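Local structure of Phthiocerol/phthiodiolone dimycocerosyl transferase (Mycobacterium tuberculosis, 1Q9J) at residues Ser55-Ser60 / Trp65-Asp70; Leu96-Asp99 / Leu105-Gln108; Phe270-Pro275 / Val319-Gly324; Glu14-Gln19 / Gly324-Thr329. The protein probably transfers mycocerosic acyl chains from mycocerosic acid synthase onto phthiocerol and related alcohols, the last step in making dimycocerosate esters. All blocks are in the same frame, centred on the assembly; numbering follows the deposited sequence.

Contact 1 of 4, residues Ser55-Ser60 / Trp65-Asp70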
loop_
_atom_site.group_PDB
_atom_site.type_symbol
_atom_site.label_atom_id
_atom_site.label_comp_id
_atom_site.label_asym_id
_atom_site.label_seq_id
_atom_site.Cartn_x
_atom_site.Cartn_y
_atom_site.Cartn_z
ATOM N N SER A 55 19.171 7.501 -1.677
ATOM C CA SER A 55 19.202 8.549 -2.671
ATOM C C SER A 55 18.106 9.563 -2.435
ATOM O O SER A 55 17.468 9.565 -1.388
ATOM C CB SER A 55 19.011 7.948 -4.045
ATOM O OG SER A 55 17.649 7.592 -4.222
ATOM N N HIS A 56 17.896 10.415 -3.432
ATOM C CA HIS A 56 16.886 11.446 -3.368
ATOM C C HIS A 56 16.479 11.804 -4.780
ATOM O O HIS A 56 17.085 11.332 -5.741
ATOM C CB HIS A 56 17.420 12.686 -2.665
ATOM C CG HIS A 56 18.588 13.317 -3.350
ATOM N ND1 HIS A 56 19.893 12.965 -3.073
ATOM C CD2 HIS A 56 18.647 14.245 -4.334
ATOM C CE1 HIS A 56 20.704 13.649 -3.860
ATOM N NE2 HIS A 56 19.973 14.433 -4.635
ATOM N N LEU A 57 15.460 12.650 -4.901
ATOM C CA LEU A 57 14.951 13.057 -6.205
ATOM C C LEU A 57 15.299 14.489 -6.553
ATOM O O LEU A 57 15.322 15.355 -5.687
ATOM C CB LEU A 57 13.436 12.915 -6.240
ATOM C CG LEU A 57 12.856 11.519 -6.126
ATOM C CD1 LEU A 57 11.463 11.628 -5.577
ATOM C CD2 LEU A 57 12.890 10.825 -7.465
ATOM N N GLU A 58 15.545 14.720 -7.836
ATOM C CA GLU A 58 15.872 16.035 -8.345
ATOM C C GLU A 58 15.117 16.210 -9.651
ATOM O O GLU A 58 15.281 15.411 -10.562
ATOM C CB GLU A 58 17.375 16.140 -8.585
ATOM C CG GLU A 58 18.185 16.204 -7.300
ATOM C CD GLU A 58 19.676 16.394 -7.556
ATOM O OE1 GLU A 58 20.028 16.911 -8.643
ATOM O OE2 GLU A 58 20.480 16.048 -6.662
ATOM N N GLN A 59 14.276 17.234 -9.741
ATOM C CA GLN A 59 13.523 17.443 -10.965
ATOM C C GLN A 59 14.421 17.997 -12.062
ATOM O O GLN A 59 14.918 19.120 -11.967
ATOM C CB GLN A 59 12.357 18.385 -10.711
ATOM C CG GLN A 59 12.734 19.583 -9.878
ATOM C CD GLN A 59 11.531 20.425 -9.517
ATOM O OE1 GLN A 59 10.786 20.872 -10.396
ATOM N NE2 GLN A 59 11.330 20.649 -8.215
ATOM N N SER A 60 14.625 17.191 -13.099
ATOM C CA SER A 60 15.467 17.562 -14.228
ATOM C C SER A 60 14.886 18.727 -15.008
ATOM O O SER A 60 13.697 19.045 -14.893
ATOM C CB SER A 60 15.623 16.380 -15.182
ATOM O OG SER A 60 14.431 16.190 -15.924
ATOM N N TRP A 65 11.895 13.597 -13.388
ATOM C CA TRP A 65 12.570 13.483 -12.109
ATOM C C TRP A 65 13.749 12.527 -12.129
ATOM O O TRP A 65 13.657 11.410 -12.647
ATOM C CB TRP A 65 11.600 12.997 -11.054
ATOM C CG TRP A 65 10.488 13.913 -10.808
ATOM C CD1 TRP A 65 9.315 14.005 -11.510
ATOM C CD2 TRP A 65 10.381 14.818 -9.717
ATOM N NE1 TRP A 65 8.477 14.910 -10.904
ATOM C CE2 TRP A 65 9.110 15.428 -9.800
ATOM C CE3 TRP A 65 11.242 15.177 -8.667
ATOM C CZ2 TRP A 65 8.669 16.375 -8.864
ATOM C CZ3 TRP A 65 10.808 16.116 -7.737
ATOM C CH2 TRP A 65 9.532 16.706 -7.844
ATOM N N ASN A 66 14.855 12.980 -11.548
ATOM C CA ASN A 66 16.050 12.166 -11.452
ATOM C C ASN A 66 16.206 11.588 -10.067
ATOM O O ASN A 66 15.947 12.241 -9.066
ATOM C CB ASN A 66 17.315 12.969 -11.764
ATOM C CG ASN A 66 17.576 13.106 -13.245
ATOM O OD1 ASN A 66 17.302 12.196 -14.020
ATOM N ND2 ASN A 66 18.124 14.248 -13.645
ATOM N N LEU A 67 16.624 10.341 -10.033
ATOM C CA LEU A 67 16.889 9.660 -8.797
ATOM C C LEU A 67 18.406 9.852 -8.732
ATOM O O LEU A 67 19.142 9.316 -9.574
ATOM C CB LEU A 67 16.539 8.191 -8.952
ATOM C CG LEU A 67 16.654 7.366 -7.690
ATOM C CD1 LEU A 67 15.482 7.682 -6.767
ATOM C CD2 LEU A 67 16.682 5.909 -8.051
ATOM N N VAL A 68 18.862 10.660 -7.776
ATOM C CA VAL A 68 20.283 10.943 -7.619
ATOM C C VAL A 68 20.812 10.166 -6.439
ATOM O O VAL A 68 20.140 10.057 -5.412
ATOM C CB VAL A 68 20.526 12.450 -7.407
ATOM C CG1 VAL A 68 22.017 12.729 -7.187
ATOM C CG2 VAL A 68 20.029 13.214 -8.626
ATOM N N ALA A 69 22.010 9.612 -6.578
ATOM C CA ALA A 69 22.574 8.811 -5.497
ATOM C C ALA A 69 23.219 9.624 -4.384
ATOM O O ALA A 69 23.757 10.710 -4.603
ATOM C CB ALA A 69 23.580 7.812 -6.064
ATOM N N ASP A 70 23.128 9.072 -3.182
ATOM C CA ASP A 70 23.709 9.672 -2.004
ATOM C C ASP A 70 24.727 8.698 -1.417
ATOM O O ASP A 70 25.142 7.737 -2.069
ATOM C CB ASP A 70 22.632 9.978 -0.958
ATOM C CG ASP A 70 21.789 11.192 -1.317
ATOM O OD1 ASP A 70 22.370 12.216 -1.720
ATOM O OD2 ASP A 70 20.551 11.127 -1.190
#

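Contact 2 of 4, residues Leu96-Asp99 / Leu105-Gln108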
loop_
_atom_site.group_PDB
_atom_site.type_symbol
_atom_site.label_atom_id
_atom_site.label_comp_id
_atom_site.label_asym_id
_atom_site.label_seq_id
_atom_site.Cartn_x
_atom_site.Cartn_y
_atom_site.Cartn_z
ATOM N N LEU A 96 9.888 15.963 12.643
ATOM C CA LEU A 96 10.448 15.300 11.453
ATOM C C LEU A 96 9.953 15.923 10.152
ATOM O O LEU A 96 8.784 16.285 10.011
ATOM C CB LEU A 96 10.150 13.796 11.441
ATOM C CG LEU A 96 10.947 12.978 10.411
ATOM C CD1 LEU A 96 12.438 13.281 10.497
ATOM C CD2 LEU A 96 10.697 11.505 10.657
ATOM N N ARG A 97 10.869 16.032 9.201
ATOM C CA ARG A 97 10.574 16.630 7.913
ATOM C C ARG A 97 11.010 15.729 6.765
ATOM O O ARG A 97 12.204 15.599 6.477
ATOM C CB ARG A 97 11.287 17.979 7.814
ATOM C CG ARG A 97 11.217 18.633 6.457
ATOM C CD ARG A 97 12.546 19.278 6.114
ATOM N NE ARG A 97 12.520 19.874 4.780
ATOM C CZ ARG A 97 13.587 20.364 4.155
ATOM N NH1 ARG A 97 14.777 20.327 4.742
ATOM N NH2 ARG A 97 13.463 20.892 2.943
ATOM N N LEU A 98 10.031 15.112 6.113
ATOM C CA LEU A 98 10.294 14.226 4.988
ATOM C C LEU A 98 10.474 15.094 3.763
ATOM O O LEU A 98 9.649 15.961 3.495
ATOM C CB LEU A 98 9.116 13.284 4.761
ATOM C CG LEU A 98 8.692 12.467 5.968
ATOM C CD1 LEU A 98 7.343 11.883 5.688
ATOM C CD2 LEU A 98 9.712 11.395 6.300
ATOM N N ASP A 99 11.544 14.858 3.015
ATOM C CA ASP A 99 11.800 15.652 1.825
ATOM C C ASP A 99 12.434 14.828 0.708
ATOM O O ASP A 99 13.540 14.320 0.868
ATOM C CB ASP A 99 12.723 16.814 2.183
ATOM C CG ASP A 99 12.969 17.742 1.015
ATOM O OD1 ASP A 99 13.797 18.663 1.146
ATOM O OD2 ASP A 99 12.327 17.558 -0.035
ATOM N N LEU A 105 14.273 7.508 2.710
ATOM C CA LEU A 105 14.111 6.481 3.717
ATOM C C LEU A 105 14.498 7.033 5.095
ATOM O O LEU A 105 15.507 7.740 5.240
ATOM C CB LEU A 105 14.987 5.280 3.353
ATOM C CG LEU A 105 14.972 4.066 4.282
ATOM C CD1 LEU A 105 13.584 3.448 4.324
ATOM C CD2 LEU A 105 15.990 3.062 3.807
ATOM N N HIS A 106 13.688 6.693 6.096
ATOM C CA HIS A 106 13.892 7.133 7.474
ATOM C C HIS A 106 13.422 6.044 8.440
ATOM O O HIS A 106 12.283 5.569 8.345
ATOM C CB HIS A 106 13.100 8.423 7.744
ATOM C CG HIS A 106 13.689 9.651 7.111
ATOM N ND1 HIS A 106 14.893 10.186 7.506
ATOM C CD2 HIS A 106 13.231 10.448 6.117
ATOM C CE1 HIS A 106 15.155 11.263 6.783
ATOM N NE2 HIS A 106 14.164 11.444 5.933
ATOM N N LEU A 107 14.298 5.632 9.353
ATOM C CA LEU A 107 13.926 4.627 10.349
ATOM C C LEU A 107 13.846 5.330 11.700
ATOM O O LEU A 107 14.864 5.662 12.299
ATOM C CB LEU A 107 14.950 3.483 10.413
ATOM C CG LEU A 107 14.572 2.412 11.449
ATOM C CD1 LEU A 107 13.126 1.982 11.233
ATOM C CD2 LEU A 107 15.504 1.214 11.357
ATOM N N GLN A 108 12.628 5.548 12.182
ATOM C CA GLN A 108 12.424 6.245 13.448
ATOM C C GLN A 108 11.986 5.355 14.614
ATOM O O GLN A 108 10.879 4.816 14.611
ATOM C CB GLN A 108 11.392 7.352 13.241
ATOM C CG GLN A 108 11.166 8.220 14.455
ATOM C CD GLN A 108 9.931 9.073 14.305
ATOM O OE1 GLN A 108 8.825 8.551 14.145
ATOM N NE2 GLN A 108 10.105 10.394 14.359
#

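Contact 3 of 4, residues Phe270-Pro275 / Val319-Gly324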
loop_
_atom_site.group_PDB
_atom_site.type_symbol
_atom_site.label_atom_id
_atom_site.label_comp_id
_atom_site.label_asym_id
_atom_site.label_seq_id
_atom_site.Cartn_x
_atom_site.Cartn_y
_atom_site.Cartn_z
ATOM N N PHE A 270 2.876 -11.958 -9.856
ATOM C CA PHE A 270 2.460 -13.349 -10.007
ATOM C C PHE A 270 1.630 -13.557 -11.265
ATOM O O PHE A 270 1.204 -14.671 -11.562
ATOM C CB PHE A 270 1.642 -13.791 -8.808
ATOM C CG PHE A 270 2.013 -13.096 -7.540
ATOM C CD1 PHE A 270 1.522 -11.820 -7.267
ATOM C CD2 PHE A 270 2.851 -13.713 -6.606
ATOM C CE1 PHE A 270 1.858 -11.172 -6.079
ATOM C CE2 PHE A 270 3.193 -13.071 -5.413
ATOM C CZ PHE A 270 2.699 -11.799 -5.144
ATOM N N VAL A 271 1.414 -12.474 -11.995
ATOM C CA VAL A 271 0.651 -12.506 -13.220
ATOM C C VAL A 271 1.543 -12.671 -14.462
ATOM O O VAL A 271 1.462 -13.671 -15.183
ATOM C CB VAL A 271 -0.203 -11.215 -13.330
ATOM C CG1 VAL A 271 -0.638 -10.977 -14.759
ATOM C CG2 VAL A 271 -1.434 -11.338 -12.425
ATOM N N LEU A 272 2.403 -11.684 -14.683
ATOM C CA LEU A 272 3.309 -11.640 -15.818
ATOM C C LEU A 272 4.190 -12.848 -16.070
ATOM O O LEU A 272 4.315 -13.747 -15.249
ATOM C CB LEU A 272 4.223 -10.429 -15.704
ATOM C CG LEU A 272 3.577 -9.058 -15.596
ATOM C CD1 LEU A 272 4.686 -8.028 -15.574
ATOM C CD2 LEU A 272 2.635 -8.810 -16.763
ATOM N N ALA A 273 4.819 -12.793 -17.244
ATOM C CA ALA A 273 5.741 -13.785 -17.782
ATOM C C ALA A 273 6.747 -14.161 -16.706
ATOM O O ALA A 273 6.389 -14.165 -15.524
ATOM C CB ALA A 273 6.440 -13.219 -18.999
ATOM N N PRO A 274 8.023 -14.448 -17.077
ATOM C CA PRO A 274 8.885 -14.804 -15.942
ATOM C C PRO A 274 8.521 -13.893 -14.782
ATOM O O PRO A 274 8.549 -12.665 -14.886
ATOM C CB PRO A 274 10.293 -14.578 -16.479
ATOM C CG PRO A 274 10.097 -13.536 -17.513
ATOM C CD PRO A 274 8.848 -13.977 -18.205
ATOM N N PRO A 275 8.069 -14.503 -13.686
ATOM C CA PRO A 275 7.671 -13.778 -12.486
ATOM C C PRO A 275 8.717 -12.747 -12.106
ATOM O O PRO A 275 9.880 -12.857 -12.488
ATOM C CB PRO A 275 7.505 -14.888 -11.444
ATOM C CG PRO A 275 8.296 -16.031 -12.003
ATOM C CD PRO A 275 8.004 -15.949 -13.460
ATOM N N VAL A 319 -6.079 -7.710 -20.319
ATOM C CA VAL A 319 -6.403 -6.299 -20.153
ATOM C C VAL A 319 -5.515 -5.661 -19.092
ATOM O O VAL A 319 -4.882 -4.629 -19.327
ATOM C CB VAL A 319 -7.904 -6.123 -19.795
ATOM C CG1 VAL A 319 -8.174 -4.728 -19.256
ATOM C CG2 VAL A 319 -8.734 -6.355 -21.045
ATOM N N ILE A 320 -5.458 -6.289 -17.929
ATOM C CA ILE A 320 -4.639 -5.793 -16.848
ATOM C C ILE A 320 -3.155 -5.778 -17.210
ATOM O O ILE A 320 -2.475 -4.786 -16.970
ATOM C CB ILE A 320 -4.912 -6.625 -15.608
ATOM C CG1 ILE A 320 -6.380 -6.389 -15.219
ATOM C CG2 ILE A 320 -3.925 -6.288 -14.491
ATOM C CD1 ILE A 320 -6.830 -7.084 -13.985
ATOM N N GLN A 321 -2.655 -6.850 -17.815
ATOM C CA GLN A 321 -1.242 -6.896 -18.194
ATOM C C GLN A 321 -0.844 -5.840 -19.229
ATOM O O GLN A 321 0.164 -5.164 -19.058
ATOM C CB GLN A 321 -0.877 -8.275 -18.745
ATOM C CG GLN A 321 -1.201 -9.415 -17.811
ATOM C CD GLN A 321 -2.598 -9.950 -18.023
ATOM O OE1 GLN A 321 -3.565 -9.196 -18.056
ATOM N NE2 GLN A 321 -2.709 -11.263 -18.166
ATOM N N GLN A 322 -1.638 -5.697 -20.285
ATOM C CA GLN A 322 -1.350 -4.751 -21.353
ATOM C C GLN A 322 -1.781 -3.318 -21.144
ATOM O O GLN A 322 -1.300 -2.423 -21.840
ATOM C CB GLN A 322 -1.977 -5.247 -22.642
ATOM C CG GLN A 322 -1.454 -6.581 -23.038
ATOM C CD GLN A 322 -0.264 -6.476 -23.951
ATOM O OE1 GLN A 322 0.609 -7.339 -23.937
ATOM N NE2 GLN A 322 -0.229 -5.423 -24.769
ATOM N N SER A 323 -2.707 -3.077 -20.228
ATOM C CA SER A 323 -3.139 -1.701 -19.998
ATOM C C SER A 323 -2.073 -1.034 -19.145
ATOM O O SER A 323 -1.620 -1.589 -18.146
ATOM C CB SER A 323 -4.479 -1.674 -19.265
ATOM O OG SER A 323 -4.331 -2.038 -17.909
ATOM N N GLY A 324 -1.663 0.158 -19.538
ATOM C CA GLY A 324 -0.647 0.835 -18.764
ATOM C C GLY A 324 -1.127 1.284 -17.396
ATOM O O GLY A 324 -0.380 1.912 -16.654
#

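Contact 4 of 4, residues Glu14-Gln19 / Gly324-Thr329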
loop_
_atom_site.group_PDB
_atom_site.type_symbol
_atom_site.label_atom_id
_atom_site.label_comp_id
_atom_site.label_asym_id
_atom_site.label_seq_id
_atom_site.Cartn_x
_atom_site.Cartn_y
_atom_site.Cartn_z
ATOM N N GLU A 14 6.145 6.072 -11.887
ATOM C CA GLU A 14 6.696 6.445 -10.586
ATOM C C GLU A 14 6.527 7.929 -10.252
ATOM O O GLU A 14 6.402 8.302 -9.082
ATOM C CB GLU A 14 8.170 6.049 -10.563
ATOM C CG GLU A 14 8.340 4.631 -11.060
ATOM C CD GLU A 14 9.767 4.134 -11.095
ATOM O OE1 GLU A 14 10.591 4.736 -11.827
ATOM O OE2 GLU A 14 10.044 3.129 -10.382
ATOM N N GLU A 15 6.500 8.767 -11.284
ATOM C CA GLU A 15 6.349 10.203 -11.103
ATOM C C GLU A 15 5.153 10.614 -10.281
ATOM O O GLU A 15 5.174 11.661 -9.655
ATOM C CB GLU A 15 6.307 10.910 -12.455
ATOM C CG GLU A 15 7.583 10.695 -13.231
ATOM C CD GLU A 15 7.758 11.647 -14.387
ATOM O OE1 GLU A 15 6.874 11.680 -15.282
ATOM O OE2 GLU A 15 8.794 12.362 -14.403
ATOM N N VAL A 16 4.100 9.815 -10.271
ATOM C CA VAL A 16 2.958 10.200 -9.461
ATOM C C VAL A 16 3.456 10.457 -8.038
ATOM O O VAL A 16 3.163 11.495 -7.456
ATOM C CB VAL A 16 1.877 9.094 -9.412
ATOM C CG1 VAL A 16 0.673 9.574 -8.604
ATOM C CG2 VAL A 16 1.436 8.744 -10.830
ATOM N N PHE A 17 4.229 9.522 -7.494
ATOM C CA PHE A 17 4.725 9.649 -6.128
ATOM C C PHE A 17 5.686 10.819 -5.913
ATOM O O PHE A 17 5.838 11.304 -4.787
ATOM C CB PHE A 17 5.365 8.333 -5.691
ATOM C CG PHE A 17 4.580 7.118 -6.101
ATOM C CD1 PHE A 17 5.019 6.311 -7.149
ATOM C CD2 PHE A 17 3.376 6.803 -5.469
ATOM C CE1 PHE A 17 4.268 5.214 -7.559
ATOM C CE2 PHE A 17 2.622 5.708 -5.874
ATOM C CZ PHE A 17 3.065 4.910 -6.919
ATOM N N ALA A 18 6.353 11.259 -6.975
ATOM C CA ALA A 18 7.243 12.409 -6.842
ATOM C C ALA A 18 6.387 13.686 -6.959
ATOM O O ALA A 18 6.563 14.642 -6.198
ATOM C CB ALA A 18 8.323 12.389 -7.914
ATOM N N GLN A 19 5.445 13.681 -7.895
ATOM C CA GLN A 19 4.566 14.825 -8.088
ATOM C C GLN A 19 3.723 15.163 -6.845
ATOM O O GLN A 19 3.286 16.297 -6.695
ATOM C CB GLN A 19 3.648 14.595 -9.298
ATOM C CG GLN A 19 2.713 15.773 -9.571
ATOM C CD GLN A 19 1.927 15.637 -10.874
ATOM O OE1 GLN A 19 1.313 14.596 -11.147
ATOM N NE2 GLN A 19 1.919 16.706 -11.671
ATOM N N GLY A 324 -1.663 0.158 -19.538
ATOM C CA GLY A 324 -0.647 0.835 -18.764
ATOM C C GLY A 324 -1.127 1.284 -17.396
ATOM O O GLY A 324 -0.380 1.912 -16.654
ATOM N N LEU A 325 -2.366 0.962 -17.052
ATOM C CA LEU A 325 -2.913 1.374 -15.771
ATOM C C LEU A 325 -2.175 0.811 -14.556
ATOM O O LEU A 325 -1.977 -0.396 -14.435
ATOM C CB LEU A 325 -4.397 0.990 -15.685
ATOM C CG LEU A 325 -5.426 2.113 -15.466
ATOM C CD1 LEU A 325 -6.807 1.495 -15.217
ATOM C CD2 LEU A 325 -5.023 2.982 -14.257
ATOM N N HIS A 326 -1.767 1.693 -13.650
ATOM C CA HIS A 326 -1.096 1.265 -12.423
ATOM C C HIS A 326 -1.922 1.778 -11.252
ATOM O O HIS A 326 -2.722 2.700 -11.402
ATOM C CB HIS A 326 0.336 1.819 -12.345
ATOM C CG HIS A 326 0.419 3.313 -12.430
ATOM N ND1 HIS A 326 0.118 4.011 -13.579
ATOM C CD2 HIS A 326 0.764 4.241 -11.506
ATOM C CE1 HIS A 326 0.273 5.304 -13.360
ATOM N NE2 HIS A 326 0.663 5.472 -12.110
ATOM N N PHE A 327 -1.722 1.199 -10.079
ATOM C CA PHE A 327 -2.498 1.636 -8.934
ATOM C C PHE A 327 -2.041 2.985 -8.385
ATOM O O PHE A 327 -2.695 3.557 -7.519
ATOM C CB PHE A 327 -2.473 0.567 -7.839
ATOM C CG PHE A 327 -3.559 0.731 -6.799
ATOM C CD1 PHE A 327 -4.883 0.982 -7.171
ATOM C CD2 PHE A 327 -3.265 0.588 -5.448
ATOM C CE1 PHE A 327 -5.900 1.083 -6.207
ATOM C CE2 PHE A 327 -4.278 0.687 -4.482
ATOM C CZ PHE A 327 -5.598 0.934 -4.866
ATOM N N GLY A 328 -0.926 3.504 -8.882
ATOM C CA GLY A 328 -0.495 4.800 -8.400
ATOM C C GLY A 328 -1.563 5.850 -8.697
ATOM O O GLY A 328 -1.691 6.845 -7.977
ATOM N N THR A 329 -2.335 5.627 -9.759
ATOM C CA THR A 329 -3.388 6.559 -10.164
ATOM C C THR A 329 -4.335 6.919 -9.016
ATOM O O THR A 329 -5.038 7.931 -9.063
ATOM C CB THR A 329 -4.238 5.984 -11.333
ATOM O OG1 THR A 329 -4.967 4.828 -10.889
ATOM C CG2 THR A 329 -3.347 5.591 -12.499
#

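Contact 1 of 4, residues Ser55-Ser60 / Trp65-Asp70
Strands 55-59 and 65-69 form an antiparallel beta hairpin, with His-56/Val-68 and Glu-58/Asn-66 as hydrogen-bonded pairs. Val-68 N gives its hydrogen to His-56 O at 2.8 Å. The Glu-58 pair is closed both ways, by Glu-58 N to Asn-66 O (2.8 Å) and Asn-66 N to Glu-58 O (2.7 Å). With CG between the backbone N and the carbonyl carbon (chi1 61°), the His-56 imidazole stands over its own strand and is gripped at both nitrogens: ND1 donates almost straight (176°) to Asp-70 OD2 at 2.7 Å, and NE2 to the anti lone pair of Glu-58 OE2 at 2.6 Å. Both acceptors lie in the ring plane, fixing its rotation, and two carboxylates would tend to stabilise a protonated imidazole. Val-68 CB lies 3.5 Å from His-56 NE2. On the other face a CH-pi contact brings Gln-59 CB over the six-membered ring of Trp-65, 4.0 Å from its centroid, while Leu-57 CD2 meets Leu-67 CD1 at 4.1 Å. Strand 65-69 is the middle of a three-stranded sheet, flanked on its other side by strand 6-9, and Leu-57 and Trp-65 both pack against Ala-18 of helix 12-19.

Contact 2 of 4, residues Leu96-Asp99 / Leu105-Gln108
Leu-98 meets His-106, and Leu-96 meets Gln-108, where a loop passes alongside strand 105-110 of the mixed five-stranded sheet. The two pieces run in opposing directions but do not pair as strands: the CA atoms of Leu-98 and His-106 are 8.3 Å apart, those of Leu-96 and Gln-108 9.5 Å, and no hydrogen bond joins them. The gap is bridged by side chains alone. Leu-98 carries its CG beside the backbone N and opposite the carbonyl carbon (chi1 -55°). From there its CD2 branch comes up to the imidazole, 3.6 Å from His-106 CD2, the carbon next to NE2, and the leucine and the imidazole run alongside one another, pointing opposite ways. In the second pair the side chains extend toward one another. Gln-108 reaches out as an extended chain, its CG trans to the backbone N (chi1 -176°), and brings its amide nitrogen up to one methyl of Leu-96; with a leucine branch as the partner this is van der Waals packing, without a polar bond. His-106 and Gln-108 are both tied through their backbones to strand 117-123, at Tyr-121 and Thr-119, whereas the intervening Leu-107 and the preceding Leu-105 face helix 36-49 and pack on Phe-43. Leu-98 also touches Tyr-369, in the loop that follows strand 360-368 at the far edge of the same sheet. The methyl-amide approach of the second pair, Leu-96 CD2 to Gln-108 NE2, measures 3.9 Å.

Contact 3 of 4, residues Phe270-Pro275 / Val319-Gly324
Gln-321 of the short helix 319-322 packs against Val-271 and Leu-272, which lie in the loop between strands 260-267 and 285-292. This is a surface contact within the C-terminal half of the acyltransferase, made just after helix 300-317 has ended. Val-319, the first residue of the short helix, turns to that longer helix and touches Asp-314. Ile-320 is buried against Leu-311 and Asp-314. Gln-321 is the residue that meets the loop. A turn about CB-CG (chi2 90°) presents the CG methylene to two partners: Val-271 CG1 comes within 3.5 Å of Gln-321 CG, the two side chains crossing at about a right angle, and Leu-272 CD2 lies 4.0 Å from the same Gln-321 CG after passing it in the opposite direction. The contact is therefore made by the aliphatic part of the glutamine, while its amide nitrogen donates to the carbonyl oxygen of Leu-315 in the last turn of helix 300-317. Val-271 touches the side chain of Leu-315 as well, so loop and both helices converge there, with Val-271 about 10 Å, side chain to side chain, from Arg-312, a residue probably important for recognising the acyl carrier protein. After Gln-322, Ser-323 leaves helical geometry and the chain runs on to Gly-324, but the last helical bond still closes: Ser-323 N to Val-319 O, 2.8 Å.

Contact 4 of 4, residues Glu14-Gln19 / Gly324-Thr329
Helix 12-19 comes nearest to the chain at 324-329 where the CA atoms of Val-16 and Gly-328 stand 6.5 Å apart, the latter in a 3-10 turn, and no hydrogen bond crosses between the two. Val-16 points at the turn and splits its two methyls between partners. CG2 lies at the edge of the His-326 imidazole, near its plane and 3.6 Å from His-326 NE2, whereas CG1 packs 3.7 Å from Gly-328 O. The imidazole is placed by a first torsion that sets CG between the backbone N and the carbonyl carbon (chi1 57°), and the methyl of Thr-329 lies over one of its faces, toward the rim. Phe-17, one residue on, brings the far end of its ring to the glycine, with Phe-17 CZ 3.9 Å from Gly-328 CA. Here the contact reaches the active site: the Phe-17 ring stacks on that of His-124, probably the proton acceptor, part of the His-His-x-x-x-Asp-Gly motif known from related CoA-dependent acyltransferases. Asp-128 of the same motif, with a probable structural role there, lies about 6 Å from Phe-17 between side chains. The backbone at 324-329 is itself hydrogen-bonded to strand 285-292, through Leu-325 to Ala-287 and Phe-327 to Leu-285. The hydroxyl of Thr-329 reaches back to the residue ahead of the 3-10 turn, OG1 donating to His-326 O at 3.1 Å.

How the contacts relate
From the N terminus, helix 12-19 opens contact 4, which joins it to the chain after helix 319-322, more than 300 residues later; the other three contacts all nest within that loop. Contact 1 closes first, as a tight hairpin with four residues between its segments, followed in series by contact 2, which closes a loop of five residues and joins its first segment to the five-stranded sheet. Contact 3 closes a longer loop, tying the chain after strand 260-267 to helix 319-322, and runs directly into contact 4 through the shared Gly-324. Contacts 1 and 4 touch through helix 12-19. Contacts 2 and 3 lie on opposite sides of the chain's centre, their centres about 33 Å apart.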